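PDB 1M45: myosin light chain 1, which serves as a light chain for yeast class II and class V myosins, binding the IQ motifs of their heavy chains, and helps assemble the cytokinetic actomyosin ring. Local coordinates for residues A[24-29]-A[56-61]; A[33-38]-A[65-70]; A[107-112]-A[119-124]; A[126-129]-A[135-138]. One frame throughout, in Å; residues are numbered along the deposited sequence.

Contact 1 of 4, residues A[24-29]-A[56-61]; sequences DSLGDY and SSLTLD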
loop_
_atom_site.group_PDB
_atom_site.type_symbol
_atom_site.label_atom_id
_atom_site.label_comp_id
_atom_site.label_asym_id
_atom_site.label_seq_id
_atom_site.Cartn_x
_atom_site.Cartn_y
_atom_site.Cartn_z
ATOM N N ASP A 24 10.161 -1.863 -13.620
ATOM C CA ASP A 24 9.587 -2.719 -12.585
ATOM C C ASP A 24 9.470 -2.041 -11.211
ATOM O O ASP A 24 8.938 -2.636 -10.274
ATOM C CB ASP A 24 10.343 -4.046 -12.445
ATOM C CG ASP A 24 11.812 -3.855 -12.147
ATOM O OD1 ASP A 24 12.174 -3.236 -11.137
ATOM O OD2 ASP A 24 12.710 -4.379 -12.871
ATOM N N SER A 25 9.968 -0.811 -11.097
ATOM C CA SER A 25 9.854 -0.076 -9.849
ATOM C C SER A 25 8.701 0.883 -9.924
ATOM O O SER A 25 8.451 1.615 -8.951
ATOM C CB SER A 25 11.112 0.739 -9.539
ATOM O OG SER A 25 12.157 -0.070 -9.084
ATOM N N LEU A 26 7.966 0.901 -11.035
ATOM C CA LEU A 26 6.930 1.935 -11.198
ATOM C C LEU A 26 5.858 1.834 -10.148
ATOM O O LEU A 26 5.399 2.873 -9.634
ATOM C CB LEU A 26 6.316 1.926 -12.613
ATOM C CG LEU A 26 5.176 2.917 -12.784
ATOM C CD1 LEU A 26 5.621 4.356 -12.608
ATOM C CD2 LEU A 26 4.573 2.740 -14.184
ATOM N N GLY A 27 5.444 0.595 -9.837
ATOM C CA GLY A 27 4.407 0.418 -8.828
ATOM C C GLY A 27 4.783 1.012 -7.480
ATOM O O GLY A 27 4.007 1.741 -6.858
ATOM N N ASP A 28 5.989 0.700 -7.020
ATOM C CA ASP A 28 6.443 1.220 -5.732
ATOM C C ASP A 28 6.649 2.730 -5.732
ATOM O O ASP A 28 6.465 3.385 -4.703
ATOM C CB ASP A 28 7.709 0.470 -5.320
ATOM C CG ASP A 28 7.408 -0.896 -4.820
ATOM O OD1 ASP A 28 8.367 -1.685 -4.629
ATOM O OD2 ASP A 28 6.256 -1.249 -4.545
ATOM N N TYR A 29 7.069 3.259 -6.887
ATOM C CA TYR A 29 7.189 4.714 -7.017
ATOM C C TYR A 29 5.815 5.359 -6.853
ATOM O O TYR A 29 5.680 6.328 -6.128
ATOM C CB TYR A 29 7.820 5.152 -8.354
ATOM C CG TYR A 29 7.846 6.628 -8.493
ATOM C CD1 TYR A 29 8.798 7.380 -7.831
ATOM C CD2 TYR A 29 6.894 7.275 -9.261
ATOM C CE1 TYR A 29 8.781 8.768 -7.908
ATOM C CE2 TYR A 29 6.826 8.669 -9.330
ATOM C CZ TYR A 29 7.786 9.411 -8.659
ATOM O OH TYR A 29 7.719 10.785 -8.730
ATOM N N SER A 56 14.244 -0.443 -20.555
ATOM C CA SER A 56 14.011 -1.093 -19.263
ATOM C C SER A 56 13.760 -0.078 -18.136
ATOM O O SER A 56 13.630 -0.464 -16.950
ATOM C CB SER A 56 15.229 -1.934 -18.899
ATOM O OG SER A 56 15.436 -2.984 -19.824
ATOM N N SER A 57 13.706 1.208 -18.485
ATOM C CA SER A 57 13.578 2.252 -17.481
ATOM C C SER A 57 12.659 3.354 -17.940
ATOM O O SER A 57 12.339 3.442 -19.119
ATOM C CB SER A 57 14.946 2.823 -17.119
ATOM O OG SER A 57 15.572 3.334 -18.285
ATOM N N LEU A 58 12.228 4.186 -16.992
ATOM C CA LEU A 58 11.344 5.309 -17.256
ATOM C C LEU A 58 11.932 6.572 -16.645
ATOM O O LEU A 58 12.438 6.544 -15.518
ATOM C CB LEU A 58 9.941 5.063 -16.638
ATOM C CG LEU A 58 9.155 3.830 -17.067
ATOM C CD1 LEU A 58 7.943 3.606 -16.162
ATOM C CD2 LEU A 58 8.758 3.967 -18.545
ATOM N N THR A 59 11.866 7.681 -17.380
ATOM C CA THR A 59 12.284 8.977 -16.853
ATOM C C THR A 59 11.182 9.567 -15.983
ATOM O O THR A 59 10.020 9.120 -16.045
ATOM C CB THR A 59 12.624 10.000 -17.975
ATOM O OG1 THR A 59 11.438 10.338 -18.703
ATOM C CG2 THR A 59 13.604 9.444 -18.971
ATOM N N LEU A 60 11.529 10.575 -15.180
ATOM C CA LEU A 60 10.541 11.219 -14.333
ATOM C C LEU A 60 9.473 11.852 -15.200
ATOM O O LEU A 60 8.280 11.807 -14.889
ATOM C CB LEU A 60 11.188 12.259 -13.412
ATOM C CG LEU A 60 10.269 12.983 -12.444
ATOM C CD1 LEU A 60 9.447 11.994 -11.607
ATOM C CD2 LEU A 60 11.122 13.863 -11.572
ATOM N N ASP A 61 9.897 12.455 -16.301
ATOM C CA ASP A 61 8.929 13.065 -17.181
ATOM C C ASP A 61 7.959 12.058 -17.790
ATOM O O ASP A 61 6.789 12.389 -18.012
ATOM C CB ASP A 61 9.608 13.835 -18.305
ATOM C CG ASP A 61 10.199 15.134 -17.838
ATOM O OD1 ASP A 61 9.660 15.763 -16.877
ATOM O OD2 ASP A 61 11.186 15.610 -18.419
HETATM O O HOH W 1 12.658 -3.023 -15.213
#
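Tyr29 and Leu60 meet where the ring of one reaches a branch of the other, and Leu26 and Leu58 meet methyl to methyl about one helical turn earlier. Take Tyr29 outward from its CB. Because CG lies anti to the backbone N (chi1 176°), the ring leaves helix 26-32 in the direction of the 56-61 segment. CZ is the ring carbon nearest that segment, 4.3 Å from Leu60 CD1. The phenol oxygen comes closer still, with Tyr29 OH 3.6 Å from Leu60 CD1. The methyl approaches obliquely, near the hydroxyl end of the ring, and the two side chains cross at about a right angle. The oxygen itself is taken up by Asn6, whose side-chain amide hydrogen-bonds to it.

All this belongs to the N-terminal EF-hand lobe. Here the helix that follows strand 20-22 packs beside strand 57-59 and the start of helix 60-69, while the two strands pair antiparallel, Leu58 bonding through its backbone to Ile21. Leu58, with CG on the backbone N side (chi1 -58°), sends CD1 to 4.0 Å from Leu26 CD2, again at roughly a right angle. Ile63 of helix 60-69 touches Leu26, Tyr29 and Leu58 alike, so these three side chains share one apolar neighbour.

At the exposed end the link is polar and indirect. One water donates to Asp24 OD2 at 2.7 Å and to Ser56 O at 3.2 Å, and it accepts from Asp24 N, bridging the two backbones at the solvent edge.

Contact 2 of 4, residues A[33-38]-A[65-70]; sequences IGYNPT and GLIEVN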
loop_
_atom_site.group_PDB
_atom_site.type_symbol
_atom_site.label_atom_id
_atom_site.label_comp_id
_atom_site.label_asym_id
_atom_site.label_seq_id
_atom_site.Cartn_x
_atom_site.Cartn_y
_atom_site.Cartn_z
ATOM N N ILE A 33 4.673 8.024 -3.741
ATOM C CA ILE A 33 4.129 9.388 -3.851
ATOM C C ILE A 33 2.688 9.515 -3.366
ATOM O O ILE A 33 2.130 10.615 -3.369
ATOM C CB ILE A 33 4.319 9.961 -5.291
ATOM C CG1 ILE A 33 3.480 9.207 -6.310
ATOM C CG2 ILE A 33 5.786 10.011 -5.662
ATOM C CD1 ILE A 33 3.492 9.810 -7.707
ATOM N N GLY A 34 2.071 8.389 -2.998
ATOM C CA GLY A 34 0.733 8.536 -2.403
ATOM C C GLY A 34 -0.404 7.704 -2.975
ATOM O O GLY A 34 -1.528 7.786 -2.448
ATOM N N TYR A 35 -0.165 6.974 -4.050
ATOM C CA TYR A 35 -1.214 6.117 -4.625
ATOM C C TYR A 35 -1.177 4.697 -4.040
ATOM O O TYR A 35 -0.210 4.301 -3.365
ATOM C CB TYR A 35 -1.092 6.093 -6.152
ATOM C CG TYR A 35 -1.179 7.455 -6.769
ATOM C CD1 TYR A 35 -0.086 8.001 -7.445
ATOM C CD2 TYR A 35 -2.373 8.174 -6.736
ATOM C CE1 TYR A 35 -0.190 9.241 -8.074
ATOM C CE2 TYR A 35 -2.474 9.414 -7.346
ATOM C CZ TYR A 35 -1.383 9.931 -8.001
ATOM O OH TYR A 35 -1.511 11.149 -8.589
ATOM N N ASN A 36 -2.229 3.916 -4.284
ATOM C CA ASN A 36 -2.300 2.554 -3.780
ATOM C C ASN A 36 -2.773 1.618 -4.862
ATOM O O ASN A 36 -3.778 0.922 -4.666
ATOM C CB ASN A 36 -3.214 2.474 -2.549
ATOM C CG ASN A 36 -2.800 3.460 -1.480
ATOM O OD1 ASN A 36 -1.779 3.272 -0.818
ATOM N ND2 ASN A 36 -3.617 4.485 -1.269
ATOM N N PRO A 37 -2.045 1.557 -5.968
ATOM C CA PRO A 37 -2.477 0.722 -7.101
ATOM C C PRO A 37 -2.347 -0.773 -6.868
ATOM O O PRO A 37 -1.494 -1.222 -6.089
ATOM C CB PRO A 37 -1.541 1.179 -8.222
ATOM C CG PRO A 37 -0.256 1.463 -7.493
ATOM C CD PRO A 37 -0.765 2.236 -6.260
ATOM N N THR A 38 -3.225 -1.549 -7.513
ATOM C CA THR A 38 -3.032 -2.988 -7.566
ATOM C C THR A 38 -1.934 -3.196 -8.599
ATOM O O THR A 38 -1.704 -2.331 -9.476
ATOM C CB THR A 38 -4.280 -3.735 -8.077
ATOM O OG1 THR A 38 -4.617 -3.203 -9.369
ATOM C CG2 THR A 38 -5.476 -3.474 -7.169
ATOM N N GLY A 65 3.968 12.010 -17.131
ATOM C CA GLY A 65 3.047 11.887 -18.246
ATOM C C GLY A 65 2.041 10.772 -17.985
ATOM O O GLY A 65 0.832 10.955 -18.167
ATOM N N LEU A 66 2.522 9.614 -17.518
ATOM C CA LEU A 66 1.647 8.466 -17.204
ATOM C C LEU A 66 0.654 8.814 -16.118
ATOM O O LEU A 66 -0.504 8.373 -16.181
ATOM C CB LEU A 66 2.451 7.218 -16.803
ATOM C CG LEU A 66 3.363 6.615 -17.862
ATOM C CD1 LEU A 66 4.290 5.562 -17.264
ATOM C CD2 LEU A 66 2.521 6.013 -18.982
ATOM N N ILE A 67 1.096 9.553 -15.099
ATOM C CA ILE A 67 0.210 9.916 -13.998
ATOM C C ILE A 67 -0.883 10.876 -14.469
ATOM O O ILE A 67 -2.024 10.748 -14.091
ATOM C CB ILE A 67 1.014 10.505 -12.826
ATOM C CG1 ILE A 67 1.940 9.436 -12.254
ATOM C CG2 ILE A 67 0.077 11.095 -11.744
ATOM C CD1 ILE A 67 3.047 9.964 -11.396
ATOM N N GLU A 68 -0.533 11.857 -15.288
ATOM C CA GLU A 68 -1.544 12.795 -15.757
ATOM C C GLU A 68 -2.608 12.119 -16.588
ATOM O O GLU A 68 -3.779 12.403 -16.418
ATOM C CB GLU A 68 -0.902 13.914 -16.562
ATOM C CG GLU A 68 0.135 14.685 -15.781
ATOM C CD GLU A 68 0.780 15.768 -16.611
ATOM O OE1 GLU A 68 1.383 15.453 -17.663
ATOM O OE2 GLU A 68 0.668 16.936 -16.202
ATOM N N VAL A 69 -2.210 11.188 -17.450
ATOM C CA VAL A 69 -3.158 10.407 -18.231
ATOM C C VAL A 69 -4.055 9.504 -17.375
ATOM O O VAL A 69 -5.189 9.210 -17.716
ATOM C CB VAL A 69 -2.384 9.533 -19.257
ATOM C CG1 VAL A 69 -3.303 8.600 -20.000
ATOM C CG2 VAL A 69 -1.614 10.432 -20.230
ATOM N N ASN A 70 -3.517 9.053 -16.249
ATOM C CA ASN A 70 -4.226 8.106 -15.395
ATOM C C ASN A 70 -4.600 8.710 -14.054
ATOM O O ASN A 70 -4.763 7.994 -13.051
ATOM C CB ASN A 70 -3.342 6.882 -15.205
ATOM C CG ASN A 70 -3.205 6.080 -16.471
ATOM O OD1 ASN A 70 -4.143 5.412 -16.872
ATOM N ND2 ASN A 70 -2.029 6.151 -17.121
#
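Tyr35 and Ile67 face each other across 10.2 Å between their CA atoms, the first in an irregular loop that leaves its helix through a Schellman motif at Gly34, the second in the last turns of helix 60-69. Ile67 serves both partners, one branch each. Its CD1 meets Ile33 CD1 at 3.7 Å, the two side chains reaching toward each other tip to tip. Its CG2, anti to the backbone N, lies 3.5 Å from Tyr35 OH and 4.1 Å from Tyr35 CE1, where methyl and ring approach obliquely. The tyrosine oxygen is not left to this apolar neighbour, since it also hydrogen-bonds to the backbone N of Arg4.

Just beyond, helix 60-69 is closed off by Asn70, whose ND2 turns back to Leu66 O at 2.9 Å; the bond is bent to 153° at the hydrogen, with the acceptor close to the amide plane. On the loop, Asn36 OD1 accepts a hydrogen bond from a basic side chain of the bound IQ peptide. The contact thus joins the linker between the two helix-loop-helix units of an EF-hand lobe to helix 60-69, the second helix of the second unit.

Contact 3 of 4, residues A[107-112]-A[119-124]; sequences YMLTGL and AEVDEL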
loop_
_atom_site.group_PDB
_atom_site.type_symbol
_atom_site.label_atom_id
_atom_site.label_comp_id
_atom_site.label_asym_id
_atom_site.label_seq_id
_atom_site.Cartn_x
_atom_site.Cartn_y
_atom_site.Cartn_z
ATOM N N TYR A 107 -2.706 -13.725 10.004
ATOM C CA TYR A 107 -3.529 -14.676 9.291
ATOM C C TYR A 107 -4.354 -14.020 8.191
ATOM O O TYR A 107 -4.357 -14.485 7.045
ATOM C CB TYR A 107 -4.426 -15.411 10.268
ATOM C CG TYR A 107 -5.449 -16.340 9.616
ATOM C CD1 TYR A 107 -5.147 -17.673 9.373
ATOM C CD2 TYR A 107 -6.719 -15.884 9.302
ATOM C CE1 TYR A 107 -6.112 -18.533 8.794
ATOM C CE2 TYR A 107 -7.678 -16.723 8.721
ATOM C CZ TYR A 107 -7.358 -18.021 8.489
ATOM O OH TYR A 107 -8.294 -18.832 7.949
ATOM N N MET A 108 -5.037 -12.933 8.542
ATOM C CA MET A 108 -5.850 -12.198 7.584
ATOM C C MET A 108 -5.028 -11.740 6.387
ATOM O O MET A 108 -5.438 -11.914 5.246
ATOM C CB MET A 108 -6.487 -10.962 8.231
ATOM C CG MET A 108 -7.521 -11.237 9.337
ATOM S SD MET A 108 -8.009 -9.661 10.116
ATOM C CE MET A 108 -8.991 -8.928 8.825
ATOM N N LEU A 109 -3.875 -11.138 6.660
ATOM C CA LEU A 109 -3.069 -10.541 5.627
ATOM C C LEU A 109 -2.236 -11.484 4.767
ATOM O O LEU A 109 -2.017 -11.189 3.612
ATOM C CB LEU A 109 -2.156 -9.463 6.221
ATOM C CG LEU A 109 -2.968 -8.364 6.923
ATOM C CD1 LEU A 109 -1.992 -7.358 7.448
ATOM C CD2 LEU A 109 -3.929 -7.661 5.936
ATOM N N THR A 110 -1.801 -12.600 5.342
ATOM C CA THR A 110 -0.989 -13.552 4.598
ATOM C C THR A 110 -1.741 -14.760 4.097
ATOM O O THR A 110 -1.263 -15.448 3.199
ATOM C CB THR A 110 0.187 -14.068 5.422
ATOM O OG1 THR A 110 -0.301 -14.842 6.523
ATOM C CG2 THR A 110 1.034 -12.934 5.980
ATOM N N GLY A 111 -2.873 -15.052 4.703
ATOM C CA GLY A 111 -3.642 -16.236 4.308
ATOM C C GLY A 111 -4.864 -15.979 3.456
ATOM O O GLY A 111 -5.443 -16.918 2.922
ATOM N N LEU A 112 -5.301 -14.724 3.378
ATOM C CA LEU A 112 -6.496 -14.361 2.620
ATOM C C LEU A 112 -6.192 -13.277 1.591
ATOM O O LEU A 112 -5.093 -12.716 1.582
ATOM C CB LEU A 112 -7.610 -13.879 3.577
ATOM C CG LEU A 112 -8.083 -14.863 4.654
ATOM C CD1 LEU A 112 -8.920 -14.182 5.736
ATOM C CD2 LEU A 112 -8.845 -16.017 4.016
ATOM N N ALA A 119 7.263 -11.299 5.337
ATOM C CA ALA A 119 8.131 -10.108 5.375
ATOM C C ALA A 119 7.359 -8.815 5.260
ATOM O O ALA A 119 7.660 -7.840 5.992
ATOM C CB ALA A 119 9.207 -10.170 4.285
ATOM N N GLU A 120 6.396 -8.750 4.344
ATOM C CA GLU A 120 5.591 -7.524 4.223
ATOM C C GLU A 120 4.836 -7.232 5.519
ATOM O O GLU A 120 4.721 -6.092 5.941
ATOM C CB GLU A 120 4.596 -7.648 3.069
ATOM C CG GLU A 120 5.277 -7.490 1.710
ATOM C CD GLU A 120 4.320 -7.765 0.553
ATOM O OE1 GLU A 120 3.638 -8.818 0.533
ATOM O OE2 GLU A 120 4.201 -6.897 -0.342
ATOM N N VAL A 121 4.307 -8.290 6.152
ATOM C CA VAL A 121 3.604 -8.102 7.397
ATOM C C VAL A 121 4.570 -7.687 8.523
ATOM O O VAL A 121 4.215 -6.842 9.341
ATOM C CB VAL A 121 2.734 -9.318 7.751
ATOM C CG1 VAL A 121 2.035 -9.086 9.106
ATOM C CG2 VAL A 121 1.684 -9.518 6.648
ATOM N N ASP A 122 5.775 -8.262 8.538
ATOM C CA ASP A 122 6.781 -7.788 9.514
ATOM C C ASP A 122 7.019 -6.290 9.333
ATOM O O ASP A 122 7.025 -5.530 10.301
ATOM C CB ASP A 122 8.143 -8.482 9.365
ATOM C CG ASP A 122 8.119 -9.970 9.663
ATOM O OD1 ASP A 122 7.210 -10.443 10.354
ATOM O OD2 ASP A 122 9.010 -10.735 9.204
ATOM N N GLU A 123 7.211 -5.860 8.076
ATOM C CA GLU A 123 7.476 -4.451 7.827
ATOM C C GLU A 123 6.294 -3.577 8.245
ATOM O O GLU A 123 6.473 -2.535 8.888
ATOM C CB GLU A 123 7.872 -4.184 6.357
ATOM C CG GLU A 123 8.615 -2.839 6.163
ATOM C CD GLU A 123 9.256 -2.716 4.784
ATOM O OE1 GLU A 123 9.164 -3.701 4.007
ATOM O OE2 GLU A 123 9.857 -1.670 4.459
ATOM N N LEU A 124 5.094 -4.008 7.905
ATOM C CA LEU A 124 3.898 -3.287 8.283
ATOM C C LEU A 124 3.776 -3.078 9.797
ATOM O O LEU A 124 3.417 -1.981 10.246
ATOM C CB LEU A 124 2.649 -4.070 7.864
ATOM C CG LEU A 124 1.296 -3.637 8.421
ATOM C CD1 LEU A 124 0.880 -2.268 7.855
ATOM C CD2 LEU A 124 0.265 -4.686 8.040
#
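Leu109 and Thr110 pack against Val121 and Leu124 where two helices run roughly antiparallel, their short axes 10.2 Å apart at an angle of 145°. The tight part rests on a few methyl groups. With CG1 anti to the backbone N (chi1 178°), Val121 CG2 is left beside that N and lies 3.5 Å from Thr110 CG2 and 3.9 Å from Leu109 CB, so a single methyl fits between two residues of the facing helix. One turn further along helix 118-125, Leu124 CD2 meets Leu109 CD1 at 3.5 Å, the two leucines crossing at about a right angle. Leu109, Val121 and Leu124 are all buried.

Toward solvent the character changes. Thr110 is partly exposed and turns its methyl to Val121, while its OG1 bonds back to Arg106 O in its own helix. Asp122, next to Val121 but exposed, makes a salt bridge with Arg106. No hydrogen bond joins the two segments directly, which leaves the interface between them to apolar packing.

The bound IQ peptide also packs on Leu109 and, with an aromatic side chain, on Leu124, and one of its basic side chains forms a salt bridge with Glu123. Helix 102-111, from one EF-hand, lies beside helix 118-125, which opens the next, while Phe141 and Val145 of helix 138-146 touch Leu124.

Contact 4 of 4, residues A[126-129]-A[135-138]; sequences KGVE and EIDY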
loop_
_atom_site.group_PDB
_atom_site.type_symbol
_atom_site.label_atom_id
_atom_site.label_comp_id
_atom_site.label_asym_id
_atom_site.label_seq_id
_atom_site.Cartn_x
_atom_site.Cartn_y
_atom_site.Cartn_z
ATOM N N LYS A 126 5.999 -3.123 12.191
ATOM C CA LYS A 126 7.126 -2.540 12.902
ATOM C C LYS A 126 6.789 -1.461 13.910
ATOM O O LYS A 126 7.334 -1.458 15.014
ATOM C CB LYS A 126 8.154 -1.996 11.914
ATOM C CG LYS A 126 9.339 -2.917 11.726
ATOM C CD LYS A 126 10.243 -2.868 12.957
ATOM C CE LYS A 126 11.510 -3.701 12.807
ATOM N NZ LYS A 126 12.300 -3.340 11.589
ATOM N N GLY A 127 5.896 -0.549 13.536
ATOM C CA GLY A 127 5.482 0.513 14.437
ATOM C C GLY A 127 4.068 0.393 14.997
ATOM O O GLY A 127 3.567 1.336 15.609
ATOM N N VAL A 128 3.430 -0.755 14.811
ATOM C CA VAL A 128 2.050 -0.944 15.245
ATOM C C VAL A 128 2.078 -1.401 16.681
ATOM O O VAL A 128 2.799 -2.349 17.034
ATOM C CB VAL A 128 1.333 -1.988 14.357
ATOM C CG1 VAL A 128 -0.098 -2.249 14.880
ATOM C CG2 VAL A 128 1.244 -1.480 12.914
ATOM N N GLU A 129 1.274 -0.734 17.504
ATOM C CA GLU A 129 1.212 -1.033 18.920
ATOM C C GLU A 129 0.445 -2.309 19.167
ATOM O O GLU A 129 -0.656 -2.516 18.632
ATOM C CB GLU A 129 0.587 0.129 19.693
ATOM C CG GLU A 129 1.426 1.398 19.683
ATOM C CD GLU A 129 2.723 1.253 20.453
ATOM O OE1 GLU A 129 3.652 0.577 19.968
ATOM O OE2 GLU A 129 2.812 1.827 21.555
ATOM N N GLU A 135 -2.917 -7.972 21.432
ATOM C CA GLU A 135 -3.965 -7.428 20.562
ATOM C C GLU A 135 -3.717 -6.035 20.006
ATOM O O GLU A 135 -2.982 -5.226 20.586
ATOM C CB GLU A 135 -5.315 -7.457 21.264
ATOM C CG GLU A 135 -5.737 -8.886 21.573
ATOM C CD GLU A 135 -7.178 -8.985 22.015
ATOM O OE1 GLU A 135 -7.593 -8.198 22.873
ATOM O OE2 GLU A 135 -7.899 -9.844 21.482
ATOM N N ILE A 136 -4.392 -5.754 18.887
ATOM C CA ILE A 136 -4.243 -4.482 18.183
ATOM C C ILE A 136 -5.613 -3.852 18.056
ATOM O O ILE A 136 -6.572 -4.545 17.733
ATOM C CB ILE A 136 -3.681 -4.772 16.760
ATOM C CG1 ILE A 136 -2.233 -5.218 16.840
ATOM C CG2 ILE A 136 -3.752 -3.510 15.851
ATOM C CD1 ILE A 136 -1.756 -5.919 15.546
ATOM N N ASP A 137 -5.695 -2.536 18.294
ATOM C CA ASP A 137 -6.935 -1.778 18.094
ATOM C C ASP A 137 -7.059 -1.599 16.579
ATOM O O ASP A 137 -6.271 -0.873 15.990
ATOM C CB ASP A 137 -6.827 -0.401 18.781
ATOM C CG ASP A 137 -8.104 0.391 18.671
ATOM O OD1 ASP A 137 -8.577 0.583 17.547
ATOM O OD2 ASP A 137 -8.748 0.819 19.662
ATOM N N TYR A 138 -8.006 -2.290 15.952
ATOM C CA TYR A 138 -7.998 -2.301 14.484
ATOM C C TYR A 138 -8.480 -1.019 13.847
ATOM O O TYR A 138 -7.999 -0.660 12.786
ATOM C CB TYR A 138 -8.700 -3.493 13.889
ATOM C CG TYR A 138 -10.087 -3.830 14.371
ATOM C CD1 TYR A 138 -11.199 -3.141 13.887
ATOM C CD2 TYR A 138 -10.298 -4.935 15.199
ATOM C CE1 TYR A 138 -12.490 -3.509 14.261
ATOM C CE2 TYR A 138 -11.580 -5.304 15.582
ATOM C CZ TYR A 138 -12.669 -4.590 15.111
ATOM O OH TYR A 138 -13.927 -4.966 15.508
HETATM O O HOH W 2 -3.074 -1.318 18.845
#
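The last EF-hand of the chain supplies this contact: Val128 and Glu129 lie in the loop after helix 118-125, and Ile136 sits on the short strand that leads into helix 138-146. That strand, 135-137, pairs antiparallel with strand 99-101, the usual way in which the loops of two paired EF-hands are joined, and the backbone of Ile136 bonds to that of Val100. Lys126 and Asp131 are assigned, by inference only, to a calcium site, though the contact itself is chiefly apolar.

Ile136 does most of the touching. Val128 CG1 stands anti to its backbone N (chi1 176°), which sends this methyl across to the isoleucine, where it lies 4.0 Å from Ile136 CG2 and 4.1 Å from Ile136 CD1. The two side chains cross at about a right angle, so one valine methyl rests against both ends of the branched chain. Phe141 of helix 138-146 touches both residues, while Val102 and Leu105 of helix 102-111 also reach Ile136, which is buried.

Glu129 takes part through its backbone. Its carbonyl oxygen touches the isoleucine, with Glu129 O 3.6 Å from Ile136 CG1. Asp137, next along, caps the following helix by bonding through OD1 to Lys140 N. Its own amide is tied back to the loop by a water, which accepts from Asp137 N at 2.9 Å and donates to Glu129 O at 2.7 Å.

In the fold
From the N terminus, contact 1 is the first to open, joining the start of helix 26-32 to strand 57-59 and the helix after it. Contact 2 opens before contact 1 closes, so the two cross along the chain, each closing a loop of 26 residues. Both use helix 60-69 and they touch through Leu66, whose CD1 packs on Leu26 and Leu58; both lie in the N-terminal lobe. Contacts 3 and 4 follow in series within the C-terminal EF-hand pair, contact 3 closing the short connection between helices 102-111 and 118-125, contact 4 closing the loop from 126-129 to strand 135-137. Contacts 1 and 4 lie on opposite sides of the chain's centre, their centres 32 Å apart.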